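Local coordinates for 2-methyl-aconitate isomerase (Shewanella oneidensis, PDB 5K87), which catalyses the cis-trans isomerization of 2-methyl-aconitate in the 2-methylcitrate cycle that degrades propionate, by base-catalysed proton abstraction coupled to bond rotation, at residues 124-128 with 129-133; 238-242 with 243-247; 320-324 with 325-329. The protein carries 1 engineered substitution. All coordinates share one frame; numbering follows the deposited sequence.

Interaction 1: 124-128 with 129-133; sequences GLIDA and ARIPR
Asp127 and Arg130 are joined through the main chain, where the chain leaving helix 113-122 winds into a short 3-10 turn before strand 135-143. Arg130 N donates to Asp127 O at 2.8 Å, and one residue further on Ile131 N donates to Ala128 O at 3.1 Å. Both are i to i+3 bonds, and in each the donor stands well above the carbonyl plane, as befits a tightly wound turn. The side chain of Asp127 adds a third bond: with CG anti to the backbone N (chi1 -175°), the carboxylate is placed so that OD1 accepts from Ala129 N at 3.1 Å. This is an Asx turn, and the N-H, nearly straight at 160°, reaches OD1 from above the carboxylate plane and not in it. The same oxygen lies 3.6 Å from Ala129 CB.

A second, apolar part of the contact pairs Ile126 with Ile131. The two cross at about a right angle, Ile126 CG2 resting 4.0 Å from Ile131 CG1, while Ile131 CD1 reaches to within 3.8 Å of Ile126 O. Ile126 also packs on Ala120 and Ile121 of helix 113-122 and on Val139 of strand 135-143. Arg130 contributes the base of its chain, CB standing 3.4 Å from Asp127 O and CG a little farther off; the chain then bends at chi3 (52°) and carries the guanidinium off to Thr138 O, which NH1 binds.

Asp127 thus serves the turn as a double acceptor, through its main-chain carbonyl and its carboxylate. Two successive amides, Ala129 and Arg130, are thereby engaged by one residue, probably holding a surface-exposed turn in shape, while Ile126, with Ile131 packed across it, ties the turn to helix 113-122 and strand 135-143.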
loop_
_atom_site.group_PDB
_atom_site.type_symbol
_atom_site.label_atom_id
_atom_site.label_comp_id
_atom_site.label_asym_id
_atom_site.label_seq_id
_atom_site.Cartn_x
_atom_site.Cartn_y
_atom_site.Cartn_z
ATOM N N GLY A 124 -10.599 24.481 10.207
ATOM C CA GLY A 124 -10.907 25.900 10.161
ATOM C C GLY A 124 -11.360 26.431 8.815
ATOM O O GLY A 124 -11.250 27.630 8.557
ATOM N N LEU A 125 -11.884 25.563 7.953
ATOM C CA LEU A 125 -12.298 25.995 6.623
ATOM C C LEU A 125 -13.797 26.241 6.534
ATOM O O LEU A 125 -14.293 26.657 5.495
ATOM C CB LEU A 125 -11.847 24.985 5.559
ATOM C CG LEU A 125 -10.336 24.790 5.489
ATOM C CD1 LEU A 125 -9.990 23.790 4.392
ATOM C CD2 LEU A 125 -9.647 26.120 5.242
ATOM N N ILE A 126 -14.510 25.993 7.629
ATOM C CA ILE A 126 -15.959 26.158 7.659
ATOM C C ILE A 126 -16.358 27.258 8.641
ATOM O O ILE A 126 -15.945 27.215 9.799
ATOM C CB ILE A 126 -16.675 24.854 8.093
ATOM C CG1 ILE A 126 -16.186 23.651 7.275
ATOM C CG2 ILE A 126 -18.194 25.028 8.011
ATOM C CD1 ILE A 126 -16.539 23.707 5.812
ATOM N N ASP A 127 -17.154 28.219 8.169
ATOM C CA ASP A 127 -17.720 29.289 9.001
ATOM C C ASP A 127 -18.223 28.693 10.307
ATOM O O ASP A 127 -19.087 27.822 10.299
ATOM C CB ASP A 127 -18.881 29.951 8.248
ATOM C CG ASP A 127 -19.469 31.158 8.974
ATOM O OD1 ASP A 127 -19.151 31.388 10.158
ATOM O OD2 ASP A 127 -20.277 31.877 8.346
ATOM N N ALA A 128 -17.677 29.162 11.425
ATOM C CA ALA A 128 -18.036 28.639 12.743
ATOM C C ALA A 128 -19.535 28.675 13.019
ATOM O O ALA A 128 -20.054 27.825 13.739
ATOM C CB ALA A 128 -17.277 29.385 13.840
ATOM N N ALA A 129 -20.231 29.642 12.434
ATOM C CA ALA A 129 -21.677 29.741 12.612
ATOM C C ALA A 129 -22.417 28.507 12.084
ATOM O O ALA A 129 -23.537 28.218 12.509
ATOM C CB ALA A 129 -22.212 31.008 11.962
ATOM N N ARG A 130 -21.781 27.773 11.171
ATOM C CA ARG A 130 -22.406 26.603 10.552
ATOM C C ARG A 130 -22.064 25.284 11.241
ATOM O O ARG A 130 -22.546 24.225 10.842
ATOM C CB ARG A 130 -22.011 26.501 9.080
ATOM C CG ARG A 130 -22.516 27.642 8.216
ATOM C CD ARG A 130 -22.311 27.325 6.741
ATOM N NE ARG A 130 -22.869 26.022 6.381
ATOM C CZ ARG A 130 -24.084 25.842 5.874
ATOM N NH1 ARG A 130 -24.515 24.620 5.580
ATOM N NH2 ARG A 130 -24.871 26.889 5.656
ATOM N N ILE A 131 -21.212 25.339 12.255
ATOM C CA ILE A 131 -20.845 24.137 12.984
ATOM C C ILE A 131 -21.535 24.157 14.334
ATOM O O ILE A 131 -21.243 25.016 15.168
ATOM C CB ILE A 131 -19.335 24.056 13.227
ATOM C CG1 ILE A 131 -18.557 24.288 11.929
ATOM C CG2 ILE A 131 -18.976 22.707 13.834
ATOM C CD1 ILE A 131 -17.068 24.392 12.137
ATOM N N PRO A 132 -22.466 23.222 14.559
ATOM C CA PRO A 132 -23.127 23.179 15.865
ATOM C C PRO A 132 -22.201 22.572 16.903
ATOM O O PRO A 132 -21.178 21.974 16.562
ATOM C CB PRO A 132 -24.307 22.243 15.618
ATOM C CG PRO A 132 -23.811 21.308 14.556
ATOM C CD PRO A 132 -22.934 22.150 13.661
ATOM N N ARG A 133 -22.549 22.728 18.171
ATOM C CA ARG A 133 -21.804 22.082 19.233
ATOM C C ARG A 133 -22.008 20.570 19.134
ATOM O O ARG A 133 -21.088 19.792 19.370
ATOM C CB ARG A 133 -22.287 22.603 20.586
ATOM C CG ARG A 133 -21.512 22.082 21.773
ATOM C CD ARG A 133 -20.100 22.622 21.778
ATOM N NE ARG A 133 -19.280 21.953 22.777
ATOM C CZ ARG A 133 -17.963 22.085 22.863
ATOM N NH1 ARG A 133 -17.320 22.863 22.002
ATOM N NH2 ARG A 133 -17.290 21.436 23.802
#

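Interaction 2: 238-242 with 243-247; sequences GTELQ and DDINS
Asp244 and Leu241 grip each other twice by hydrogen bonds. Leu241 N points almost straight (172°) at Asp244 OD2, 2.9 Å away, meeting that oxygen on its anti side, somewhat out of the carboxylate plane; in return Asp244 N donates to Leu241 O at 2.9 Å. The first bond resembles one half of a capping box at the start of the short helix 242-245. Gln242 O likewise takes two donors, one i+4 and one i+3: Asn246 N lies nearly along the C=O axis at 2.8 Å, whereas Ile245 N comes from above the carbonyl plane at 3.0 Å.

The side-chain amides of Gln242 and Asn246, planes 66° apart, touch without bonding to each other, Gln242 NE2 lying 3.6 Å from Asn246 ND2. Both turn to Leu318: Gln242 NE2 donates to its O, and Asn246 OD1 accepts from its N. Gln242, beside a bound malonate ion, is also held through OE1 by Lys61 of the second subunit.

The van der Waals contacts include those of Glu240, whose CB lies 4.2 Å from Ile245 CD1 and whose CB and CG both lie alongside Asp244 CB. Bent at chi2 (74°), the chain returns its carboxylate to the preceding loop, where OE1 accepts from Gly238 N at 2.8 Å through its syn lone pair and OE2 from Thr237 N. Replacing Glu240 by an alanine would probably leave both amides without their acceptor and the loop freer to move.

The carboxylates of Glu240 and Asp244 do not touch, Glu240 OE2 staying 5.9 Å from Asp244 OD2; each accepts backbone N-H groups, which is likely to temper the repulsion.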
loop_
_atom_site.group_PDB
_atom_site.type_symbol
_atom_site.label_atom_id
_atom_site.label_comp_id
_atom_site.label_asym_id
_atom_site.label_seq_id
_atom_site.Cartn_x
_atom_site.Cartn_y
_atom_site.Cartn_z
ATOM N N GLY A 238 -19.840 -10.737 -14.478
ATOM C CA GLY A 238 -20.090 -9.655 -13.543
ATOM C C GLY A 238 -19.720 -9.987 -12.109
ATOM O O GLY A 238 -19.745 -9.115 -11.246
ATOM N N THR A 239 -19.369 -11.245 -11.850
ATOM C CA THR A 239 -18.988 -11.658 -10.501
ATOM C C THR A 239 -17.473 -11.674 -10.287
ATOM O O THR A 239 -16.997 -12.075 -9.229
ATOM C CB THR A 239 -19.532 -13.056 -10.139
ATOM O OG1 THR A 239 -18.924 -14.039 -10.985
ATOM C CG2 THR A 239 -21.050 -13.104 -10.276
ATOM N N GLU A 240 -16.725 -11.247 -11.295
ATOM C CA GLU A 240 -15.269 -11.326 -11.260
ATOM C C GLU A 240 -14.668 -10.549 -10.096
ATOM O O GLU A 240 -15.180 -9.495 -9.684
ATOM C CB GLU A 240 -14.671 -10.822 -12.572
ATOM C CG GLU A 240 -14.845 -11.774 -13.754
ATOM C CD GLU A 240 -16.259 -11.816 -14.306
ATOM O OE1 GLU A 240 -17.038 -10.865 -14.080
ATOM O OE2 GLU A 240 -16.590 -12.811 -14.990
ATOM N N LEU A 241 -13.574 -11.083 -9.570
ATOM C CA LEU A 241 -12.772 -10.412 -8.550
ATOM C C LEU A 241 -11.460 -9.936 -9.169
ATOM O O LEU A 241 -11.158 -10.264 -10.314
ATOM C CB LEU A 241 -12.515 -11.359 -7.383
ATOM C CG LEU A 241 -13.781 -11.868 -6.693
ATOM C CD1 LEU A 241 -13.420 -12.758 -5.512
ATOM C CD2 LEU A 241 -14.650 -10.698 -6.254
ATOM N N GLN A 242 -10.674 -9.167 -8.420
ATOM C CA GLN A 242 -9.458 -8.595 -8.987
ATOM C C GLN A 242 -8.533 -9.645 -9.592
ATOM O O GLN A 242 -7.963 -9.418 -10.656
ATOM C CB GLN A 242 -8.700 -7.770 -7.959
ATOM C CG GLN A 242 -9.350 -6.446 -7.653
ATOM C CD GLN A 242 -8.473 -5.612 -6.771
ATOM O OE1 GLN A 242 -7.995 -6.085 -5.739
ATOM N NE2 GLN A 242 -8.205 -4.386 -7.188
ATOM N N ASP A 243 -8.401 -10.793 -8.935
ATOM C CA ASP A 243 -7.475 -11.825 -9.413
ATOM C C ASP A 243 -7.902 -12.455 -10.739
ATOM O O ASP A 243 -7.096 -13.109 -11.404
ATOM C CB ASP A 243 -7.256 -12.912 -8.358
ATOM C CG ASP A 243 -6.508 -12.402 -7.139
ATOM O OD1 ASP A 243 -5.774 -11.398 -7.263
ATOM O OD2 ASP A 243 -6.653 -13.009 -6.055
ATOM N N ASP A 244 -9.158 -12.258 -11.127
ATOM C CA ASP A 244 -9.647 -12.766 -12.402
ATOM C C ASP A 244 -9.219 -11.888 -13.566
ATOM O O ASP A 244 -9.244 -12.326 -14.721
ATOM C CB ASP A 244 -11.168 -12.871 -12.391
ATOM C CG ASP A 244 -11.673 -13.880 -11.390
ATOM O OD1 ASP A 244 -11.079 -14.978 -11.287
ATOM O OD2 ASP A 244 -12.665 -13.578 -10.700
ATOM N N ILE A 245 -8.839 -10.646 -13.277
ATOM C CA ILE A 245 -8.563 -9.672 -14.334
ATOM C C ILE A 245 -7.178 -9.032 -14.240
ATOM O O ILE A 245 -6.516 -8.824 -15.259
ATOM C CB ILE A 245 -9.686 -8.595 -14.404
ATOM C CG1 ILE A 245 -10.969 -9.242 -14.949
ATOM C CG2 ILE A 245 -9.278 -7.406 -15.265
ATOM C CD1 ILE A 245 -12.195 -8.349 -14.943
ATOM N N ASN A 246 -6.721 -8.748 -13.026
ATOM C CA ASN A 246 -5.553 -7.887 -12.875
ATOM C C ASN A 246 -4.207 -8.532 -13.177
ATOM O O ASN A 246 -3.211 -7.829 -13.307
ATOM C CB ASN A 246 -5.569 -7.168 -11.532
ATOM C CG ASN A 246 -6.617 -6.085 -11.490
ATOM O OD1 ASN A 246 -7.174 -5.722 -12.525
ATOM N ND2 ASN A 246 -6.895 -5.560 -10.299
ATOM N N SER A 247 -4.200 -9.853 -13.326
ATOM C CA SER A 247 -3.004 -10.562 -13.769
ATOM C C SER A 247 -3.122 -10.972 -15.238
ATOM O O SER A 247 -2.226 -11.619 -15.781
ATOM C CB SER A 247 -2.759 -11.801 -12.900
ATOM O OG SER A 247 -2.472 -11.451 -11.554
#

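Interaction 3: 320-324 with 325-329; sequences HAMMG and TAAVA. With MLI (malonate ion), chain D.
Met322 reaches the first turn of helix 324-334 because its CG stands anti to the backbone N (chi1 -173°) and its chain then bends at chi2 and chi3, which lays SD 3.8 Å from Ala326 CB. Met323 starts differently, with CG anti to the carbonyl carbon (chi1 -60°), and curls so that its terminal CE arrives at the same methyl, 3.9 Å away. Ala326 CB thus receives the sulfur of one methionine and the methyl of the next. On the way Met323 packs against the ligand: CB is 3.6 Å from C2 of the malonate ion, and CG runs alongside C1 and O9.

Met323 occupies the N-cap position. Its carbonyl accepts from Ala327 N at 2.9 Å, and Gly324 O from Val328 N at 3.1 Å, the first bonds of the helix. Ahead of them the amides of the opening turn face one malonate carboxylate: Gly324 N binds O7 at 2.8 Å, while Thr325 N makes a weak bond to O6 at 3.3 Å. Anion binding at a helix N-terminus recalls diaminopimelate epimerase, whose clan includes PrpF and whose active site lies between two lobes with helices starting at it. Here Met323 is inferred to be a proton donor/acceptor together with Cys109, and Gly324 is a substrate-binding residue.

Gly110 N, Asn111 N, Ser24 OG and His319 NE2 are also hydrogen-bonded to malonate. The helix end would probably add a favourable electrostatic pull on the carboxylate. Asn111 ND2 binds Met322 O, fixing the peptide just before Met323, and Met322 itself is packed on Val310, Ala312 and Phe355.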
loop_
_atom_site.group_PDB
_atom_site.type_symbol
_atom_site.label_atom_id
_atom_site.label_comp_id
_atom_site.label_asym_id
_atom_site.label_seq_id
_atom_site.Cartn_x
_atom_site.Cartn_y
_atom_site.Cartn_z
ATOM N N HIS A 320 -10.909 -2.403 -6.609
ATOM C CA HIS A 320 -11.155 -3.362 -5.539
ATOM C C HIS A 320 -12.574 -3.288 -4.985
ATOM O O HIS A 320 -13.058 -4.238 -4.363
ATOM C CB HIS A 320 -10.129 -3.177 -4.416
ATOM C CG HIS A 320 -10.345 -1.953 -3.580
ATOM N ND1 HIS A 320 -10.760 -2.020 -2.268
ATOM C CD2 HIS A 320 -10.200 -0.634 -3.861
ATOM C CE1 HIS A 320 -10.854 -0.798 -1.776
ATOM N NE2 HIS A 320 -10.527 0.063 -2.721
ATOM N N ALA A 321 -13.244 -2.161 -5.197
ATOM C CA ALA A 321 -14.597 -1.970 -4.685
ATOM C C ALA A 321 -15.363 -1.183 -5.746
ATOM O O ALA A 321 -15.590 -1.699 -6.837
ATOM C CB ALA A 321 -14.568 -1.265 -3.334
ATOM N N MET A 322 -15.741 0.058 -5.464
ATOM C CA MET A 322 -16.234 0.935 -6.526
ATOM C C MET A 322 -15.818 2.377 -6.261
ATOM O O MET A 322 -15.906 2.868 -5.123
ATOM C CB MET A 322 -17.759 0.837 -6.701
ATOM C CG MET A 322 -18.293 1.598 -7.913
ATOM S SD MET A 322 -17.539 1.101 -9.481
ATOM C CE MET A 322 -17.977 -0.634 -9.505
ATOM N N MET A 323 -15.343 3.055 -7.300
ATOM C CA MET A 323 -15.064 4.481 -7.192
ATOM C C MET A 323 -16.367 5.215 -6.862
ATOM O O MET A 323 -17.436 4.887 -7.397
ATOM C CB MET A 323 -14.479 5.015 -8.500
ATOM C CG MET A 323 -13.182 4.354 -8.929
ATOM S SD MET A 323 -13.426 2.907 -9.992
ATOM C CE MET A 323 -13.853 3.674 -11.549
ATOM N N GLY A 324 -16.297 6.206 -5.982
ATOM C CA GLY A 324 -17.487 6.953 -5.618
ATOM C C GLY A 324 -18.085 7.701 -6.796
ATOM O O GLY A 324 -19.317 7.795 -6.940
ATOM N N THR A 325 -17.222 8.241 -7.652
ATOM C CA THR A 325 -17.700 8.898 -8.869
ATOM C C THR A 325 -18.445 7.928 -9.784
ATOM O O THR A 325 -19.511 8.260 -10.332
ATOM C CB THR A 325 -16.550 9.509 -9.651
ATOM O OG1 THR A 325 -15.557 8.499 -9.848
ATOM C CG2 THR A 325 -15.949 10.694 -8.896
ATOM N N ALA A 326 -17.892 6.731 -9.951
ATOM C CA ALA A 326 -18.535 5.723 -10.773
ATOM C C ALA A 326 -19.845 5.278 -10.140
ATOM O O ALA A 326 -20.792 4.966 -10.857
ATOM C CB ALA A 326 -17.615 4.545 -10.985
ATOM N N ALA A 327 -19.919 5.258 -8.811
ATOM C CA ALA A 327 -21.166 4.936 -8.132
ATOM C C ALA A 327 -22.252 5.956 -8.481
ATOM O O ALA A 327 -23.410 5.587 -8.667
ATOM C CB ALA A 327 -20.961 4.839 -6.621
ATOM N N VAL A 328 -21.882 7.232 -8.564
ATOM C CA VAL A 328 -22.803 8.258 -9.030
ATOM C C VAL A 328 -23.246 7.983 -10.471
ATOM O O VAL A 328 -24.435 8.097 -10.789
ATOM C CB VAL A 328 -22.190 9.657 -8.922
ATOM C CG1 VAL A 328 -23.057 10.686 -9.638
ATOM C CG2 VAL A 328 -21.984 10.021 -7.450
ATOM N N ALA A 329 -22.312 7.610 -11.339
ATOM C CA ALA A 329 -22.658 7.291 -12.718
ATOM C C ALA A 329 -23.610 6.094 -12.785
ATOM O O ALA A 329 -24.538 6.077 -13.605
ATOM C CB ALA A 329 -21.394 7.026 -13.537
HETATM C C1 MLI D . -12.016 7.003 -6.570
HETATM C C2 MLI D . -13.362 7.594 -6.192
HETATM C C3 MLI D . -11.583 5.989 -5.539
HETATM O O6 MLI D . -13.950 8.378 -6.986
HETATM O O7 MLI D . -13.884 7.309 -5.077
HETATM O O8 MLI D . -10.592 6.229 -4.789
HETATM O O9 MLI D . -12.226 4.913 -5.419
#

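In the fold
Interactions 2 and 3 touch beside the substrate site, whereas interaction 1 is remote from it. Gln242 NE2 in interaction 2 packs 3.4 Å from His320 N in interaction 3, although the two contacts have their centres about 17 Å apart. Through this touch the short helix near the subunit interface adjoins the loop carrying His320, whose amide holds a further malonate, and substrate-binding His319, whose side chain is about 6 Å from that of Gln242, itself about 4 Å from a bound malonate. Interaction 3 has its centre about 5 Å from that of the chain. Interaction 1, at the surface, is centred about 29 Å from the centre of interaction 3 and about 44 Å from that of interaction 2.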